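Local structure of dnab-like replicative helicase (Bacillus phage SPP1, 3BH0) at residues T82-K87 / I259-Y264; Y189-E194 / R248-L253. The protein probably couples ATP hydrolysis to unwinding of DNA as a replicative helicase of the DnaB family, this chain being its ATPase domain. All coordinates share one frame; numbering follows the deposited sequence.

Contact 1 of 2, residues T82-K87 / I259-Y264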
# COMPACT_ATOMS: atom_id res chain seq x y z
N THR A 82 2.97 5.77 5.27
CA THR A 82 2.06 6.57 4.44
C THR A 82 2.73 7.00 3.13
O THR A 82 2.19 6.78 2.05
CB THR A 82 1.51 7.82 5.20
OG1 THR A 82 0.84 7.39 6.39
CG2 THR A 82 0.51 8.59 4.33
N ALA A 83 3.90 7.62 3.27
CA ALA A 83 4.75 8.00 2.15
C ALA A 83 4.98 6.84 1.19
O ALA A 83 4.91 7.00 -0.02
CB ALA A 83 6.09 8.55 2.68
N PHE A 84 5.25 5.66 1.75
CA PHE A 84 5.50 4.43 1.00
C PHE A 84 4.25 3.94 0.26
O PHE A 84 4.33 3.55 -0.92
CB PHE A 84 6.02 3.35 1.96
CG PHE A 84 6.23 2.01 1.33
CD1 PHE A 84 7.38 1.74 0.60
CD2 PHE A 84 5.31 1.00 1.52
CE1 PHE A 84 7.58 0.48 0.04
CE2 PHE A 84 5.51 -0.26 0.97
CZ PHE A 84 6.65 -0.51 0.22
N ALA A 85 3.12 3.95 0.95
CA ALA A 85 1.85 3.60 0.32
C ALA A 85 1.47 4.57 -0.80
O ALA A 85 1.11 4.15 -1.90
CB ALA A 85 0.74 3.52 1.37
N LEU A 86 1.58 5.88 -0.54
CA LEU A 86 1.24 6.86 -1.58
C LEU A 86 2.19 6.76 -2.76
O LEU A 86 1.78 6.93 -3.91
CB LEU A 86 1.17 8.30 -1.04
CG LEU A 86 -0.01 8.61 -0.09
CD1 LEU A 86 0.23 9.88 0.66
CD2 LEU A 86 -1.37 8.65 -0.79
N LYS A 87 3.44 6.44 -2.48
CA LYS A 87 4.43 6.29 -3.54
C LYS A 87 3.92 5.19 -4.48
O LYS A 87 3.69 5.44 -5.66
CB LYS A 87 5.80 5.98 -2.94
CG LYS A 87 6.92 5.77 -3.93
CD LYS A 87 7.17 7.00 -4.77
CE LYS A 87 8.16 6.66 -5.88
NZ LYS A 87 8.54 7.90 -6.61
N ILE A 259 0.58 -11.28 1.11
CA ILE A 259 1.82 -10.54 1.23
C ILE A 259 1.78 -9.62 2.46
O ILE A 259 0.81 -8.90 2.68
CB ILE A 259 2.15 -9.76 -0.05
CG1 ILE A 259 2.16 -10.71 -1.25
CG2 ILE A 259 3.51 -9.05 0.09
CD1 ILE A 259 2.27 -10.06 -2.63
N ILE A 260 2.83 -9.68 3.25
CA ILE A 260 3.00 -8.78 4.37
C ILE A 260 4.35 -8.10 4.25
O ILE A 260 5.40 -8.72 4.37
CB ILE A 260 2.88 -9.50 5.72
CG1 ILE A 260 1.50 -10.17 5.85
CG2 ILE A 260 3.18 -8.53 6.89
CD1 ILE A 260 1.31 -11.05 7.10
N GLU A 261 4.31 -6.80 3.99
CA GLU A 261 5.53 -6.04 3.96
C GLU A 261 5.66 -5.12 5.18
O GLU A 261 4.83 -4.25 5.40
CB GLU A 261 5.71 -5.32 2.62
CG GLU A 261 4.44 -4.88 1.97
CD GLU A 261 4.59 -4.64 0.48
OE1 GLU A 261 4.58 -5.63 -0.27
OE2 GLU A 261 4.66 -3.48 0.04
N PHE A 262 6.67 -5.39 6.00
CA PHE A 262 7.05 -4.52 7.10
C PHE A 262 8.02 -3.46 6.62
O PHE A 262 8.82 -3.70 5.71
CB PHE A 262 7.73 -5.33 8.22
CG PHE A 262 6.83 -6.31 8.92
CD1 PHE A 262 5.55 -5.95 9.32
CD2 PHE A 262 7.30 -7.57 9.25
CE1 PHE A 262 4.73 -6.87 10.00
CE2 PHE A 262 6.50 -8.49 9.94
CZ PHE A 262 5.21 -8.13 10.31
N LEU A 263 7.93 -2.28 7.21
CA LEU A 263 8.89 -1.21 7.00
C LEU A 263 9.69 -0.98 8.28
O LEU A 263 9.15 -0.98 9.38
CB LEU A 263 8.20 0.09 6.58
CG LEU A 263 7.82 0.38 5.12
CD1 LEU A 263 7.78 -0.83 4.18
CD2 LEU A 263 6.48 1.05 5.11
N TYR A 264 10.99 -0.81 8.11
CA TYR A 264 11.88 -0.52 9.21
C TYR A 264 12.88 0.50 8.72
O TYR A 264 13.49 0.32 7.67
CB TYR A 264 12.58 -1.80 9.65
CG TYR A 264 13.61 -1.63 10.73
CD1 TYR A 264 13.24 -1.48 12.06
CD2 TYR A 264 14.97 -1.64 10.42
CE1 TYR A 264 14.19 -1.34 13.05
CE2 TYR A 264 15.93 -1.50 11.40
CZ TYR A 264 15.54 -1.35 12.72
OH TYR A 264 16.49 -1.21 13.70
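The F84 ring takes L263 over one face and E261 at its edge. The trio belongs to the RecA-like P-loop ATPase core, where helix 81-93 begins with residues that fit a Walker A motif, T82 among them, and lies against the central sheet, here over strand 259-265. L263 CD1 stands 4.0 Å from the centroid of the F84 ring and only 10° off the ring normal, a CH-pi contact centred on the face. At the rim, in the ring plane, E261 OE2 approaches F84 CE2 at 3.5 Å, where a carboxylate oxygen faces the weakly positive ring hydrogens; ring and carboxylate planes are 56° apart. The nearly parallel ring of F55 also meets F84. The CA atoms of F84 and L263 remain 8.9 Å apart, and side chains reaching from both sides close the gap. With CG anti to the backbone N (chi1 176°), F84 sends its ring out from the helix toward the strand. E261 is buried, and its other oxygen, OE1, is hydrogen-bonded to Y65 OH, which would be expected to hold the carboxylate in place and leave OE2 directed at the ring. V281 of the adjoining antiparallel strand touches all three side chains, and I73 touches F84 and E261. Nearer the attachment of the ring to CB, the second methyl of the leucine, L263 CD2, touches F84 CD2 at 3.8 Å.

Contact 2 of 2, residues Y189-E194 / R248-L253; sequences YLQLLE and RESGQL
The CA atoms of Q191 and S250 come nearest, 8.9 Å apart, while those of L190 and L253 stand 10.1 Å apart, leaving side chains to bridge the two segments. Residues 190-192 form a short 3-10 turn, with L193 N donating to L190 O, and the 248-253 segment passes through G251, whose positive phi suits a glycine, into helix 252-256. The apolar part is a meeting of two leucines: L190 CD1 reaches L253 CD1 at 3.7 Å, as the side chains run past one another in opposite directions. Each has CG anti to its backbone nitrogen, in L190 at chi1 175°, which carries the branched end of L190 out toward 248-253. The other methyl of L253, CD2, lies 3.8 Å from Q191 NE2, so one leucine packs against both a methyl and an amide.

Q191 illustrates how a buried amide can border an apolar neighbour without losing its polar partners. Its chain bends at chi2 (85°), and the amide is gripped at both ends, NE2 donating to S228 OG and OE1 accepting from Q229 N. The distance of 4.0 Å from Q191 NE2 to S250 OG is too long for a hydrogen bond, and that pair is simply in proximity. L253 also touches S228, which therefore borders both partners.

The 189-194 loop follows strand 183-188, the probable Walker B strand of this RecA-like domain, and leads toward helix 202-220. L190 joins strand 223-228 by a backbone bond to L227 and rests its side chain on A226; across from it, S250 leans on I206 of helix 202-220, while helix 252-256 leads on to strand 259-265.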
# COMPACT_ATOMS: atom_id res chain seq x y z
N TYR A 189 -5.06 2.50 6.86
CA TYR A 189 -5.01 1.79 8.08
C TYR A 189 -6.24 1.10 8.59
O TYR A 189 -7.28 1.70 8.83
CB TYR A 189 -3.90 2.29 9.03
CG TYR A 189 -4.22 2.80 10.40
CD1 TYR A 189 -4.36 1.92 11.47
CD2 TYR A 189 -4.23 4.17 10.65
CE1 TYR A 189 -4.59 2.40 12.75
CE2 TYR A 189 -4.45 4.66 11.94
CZ TYR A 189 -4.63 3.77 12.97
OH TYR A 189 -4.87 4.25 14.23
N LEU A 190 -6.05 -0.22 8.65
CA LEU A 190 -7.06 -1.22 8.81
C LEU A 190 -7.78 -1.13 10.14
O LEU A 190 -8.98 -1.36 10.20
CB LEU A 190 -6.40 -2.60 8.64
CG LEU A 190 -7.18 -3.91 8.86
CD1 LEU A 190 -6.68 -4.94 7.87
CD2 LEU A 190 -7.05 -4.43 10.30
N GLN A 191 -7.04 -0.79 11.20
CA GLN A 191 -7.55 -0.86 12.56
C GLN A 191 -8.46 0.31 12.90
O GLN A 191 -8.94 0.42 14.03
CB GLN A 191 -6.41 -0.96 13.58
CG GLN A 191 -5.67 -2.30 13.58
CD GLN A 191 -4.56 -2.39 12.53
OE1 GLN A 191 -4.25 -1.43 11.81
NE2 GLN A 191 -3.93 -3.57 12.45
N LEU A 192 -8.67 1.17 11.91
CA LEU A 192 -9.60 2.28 11.97
C LEU A 192 -10.96 1.93 11.34
O LEU A 192 -11.94 2.66 11.50
CB LEU A 192 -8.99 3.49 11.22
CG LEU A 192 -8.61 4.76 12.00
CD1 LEU A 192 -7.87 4.44 13.28
CD2 LEU A 192 -7.81 5.75 11.14
N LEU A 193 -11.01 0.81 10.61
CA LEU A 193 -12.23 0.41 9.91
C LEU A 193 -13.36 0.10 10.89
O LEU A 193 -13.12 -0.41 11.97
CB LEU A 193 -11.97 -0.80 8.99
CG LEU A 193 -11.18 -0.54 7.71
CD1 LEU A 193 -10.72 -1.85 7.06
CD2 LEU A 193 -11.96 0.29 6.71
N GLU A 194 -14.59 0.41 10.50
CA GLU A 194 -15.76 0.08 11.32
C GLU A 194 -15.97 -1.42 11.31
O GLU A 194 -16.17 -2.00 10.26
CB GLU A 194 -17.00 0.78 10.79
CG GLU A 194 -16.93 2.28 10.84
CD GLU A 194 -18.28 2.94 10.60
OE1 GLU A 194 -19.13 2.35 9.87
OE2 GLU A 194 -18.49 4.05 11.14
N ARG A 248 0.04 -8.89 17.06
CA ARG A 248 -0.66 -9.53 18.21
C ARG A 248 -2.18 -9.38 18.28
O ARG A 248 -2.91 -10.37 18.20
CB ARG A 248 -0.05 -9.09 19.55
CG ARG A 248 -0.38 -10.01 20.74
CD ARG A 248 -1.78 -9.78 21.36
NE ARG A 248 -1.99 -10.66 22.51
CZ ARG A 248 -3.14 -10.81 23.18
NH1 ARG A 248 -4.23 -10.14 22.81
NH2 ARG A 248 -3.19 -11.64 24.22
N GLU A 249 -2.62 -8.13 18.43
CA GLU A 249 -4.01 -7.79 18.78
C GLU A 249 -5.04 -8.15 17.69
O GLU A 249 -6.25 -7.91 17.85
CB GLU A 249 -4.12 -6.30 19.17
CG GLU A 249 -3.16 -5.85 20.30
CD GLU A 249 -1.82 -5.28 19.79
OE1 GLU A 249 -1.32 -5.73 18.74
OE2 GLU A 249 -1.27 -4.37 20.46
N SER A 250 -4.55 -8.76 16.62
CA SER A 250 -5.33 -9.02 15.42
C SER A 250 -5.55 -10.52 15.16
O SER A 250 -6.67 -10.95 14.85
CB SER A 250 -4.63 -8.37 14.22
OG SER A 250 -4.33 -7.00 14.49
N GLY A 251 -4.47 -11.30 15.30
CA GLY A 251 -4.46 -12.75 15.04
C GLY A 251 -4.62 -13.13 13.57
O GLY A 251 -3.63 -13.31 12.84
N GLN A 252 -5.87 -13.25 13.15
CA GLN A 252 -6.27 -13.59 11.79
C GLN A 252 -5.43 -12.93 10.70
O GLN A 252 -5.18 -13.52 9.65
CB GLN A 252 -7.73 -13.19 11.62
CG GLN A 252 -8.34 -13.52 10.29
CD GLN A 252 -8.58 -15.01 10.11
OE1 GLN A 252 -7.87 -15.66 9.35
NE2 GLN A 252 -9.59 -15.54 10.80
N LEU A 253 -4.99 -11.71 10.97
CA LEU A 253 -4.34 -10.83 9.99
C LEU A 253 -3.19 -11.48 9.20
O LEU A 253 -3.12 -11.34 7.98
CB LEU A 253 -3.90 -9.53 10.68
CG LEU A 253 -3.84 -8.22 9.88
CD1 LEU A 253 -5.04 -8.06 8.98
CD2 LEU A 253 -3.74 -7.04 10.82

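Contacts 1 and 2 belong to a single RecA-like domain, their centres 16 Å apart and their nearest atoms about 5 Å apart without touching. Along the chain 82-87 comes first, then 189-194, 248-253 and 259-264, so both halves of contact 2 fall between those of contact 1. Helix 252-256 is followed directly by strand 259-265, tying the two together in sequence. Contact 1 lies near the centre of the chain, where helix 81-93 meets the sheet; contact 2 lies farther out, by the loop that follows strand 183-188. Together they relate the helix that follows the probable Walker A loop and the loop after the probable Walker B strand to one continuous run of chain, 248-264.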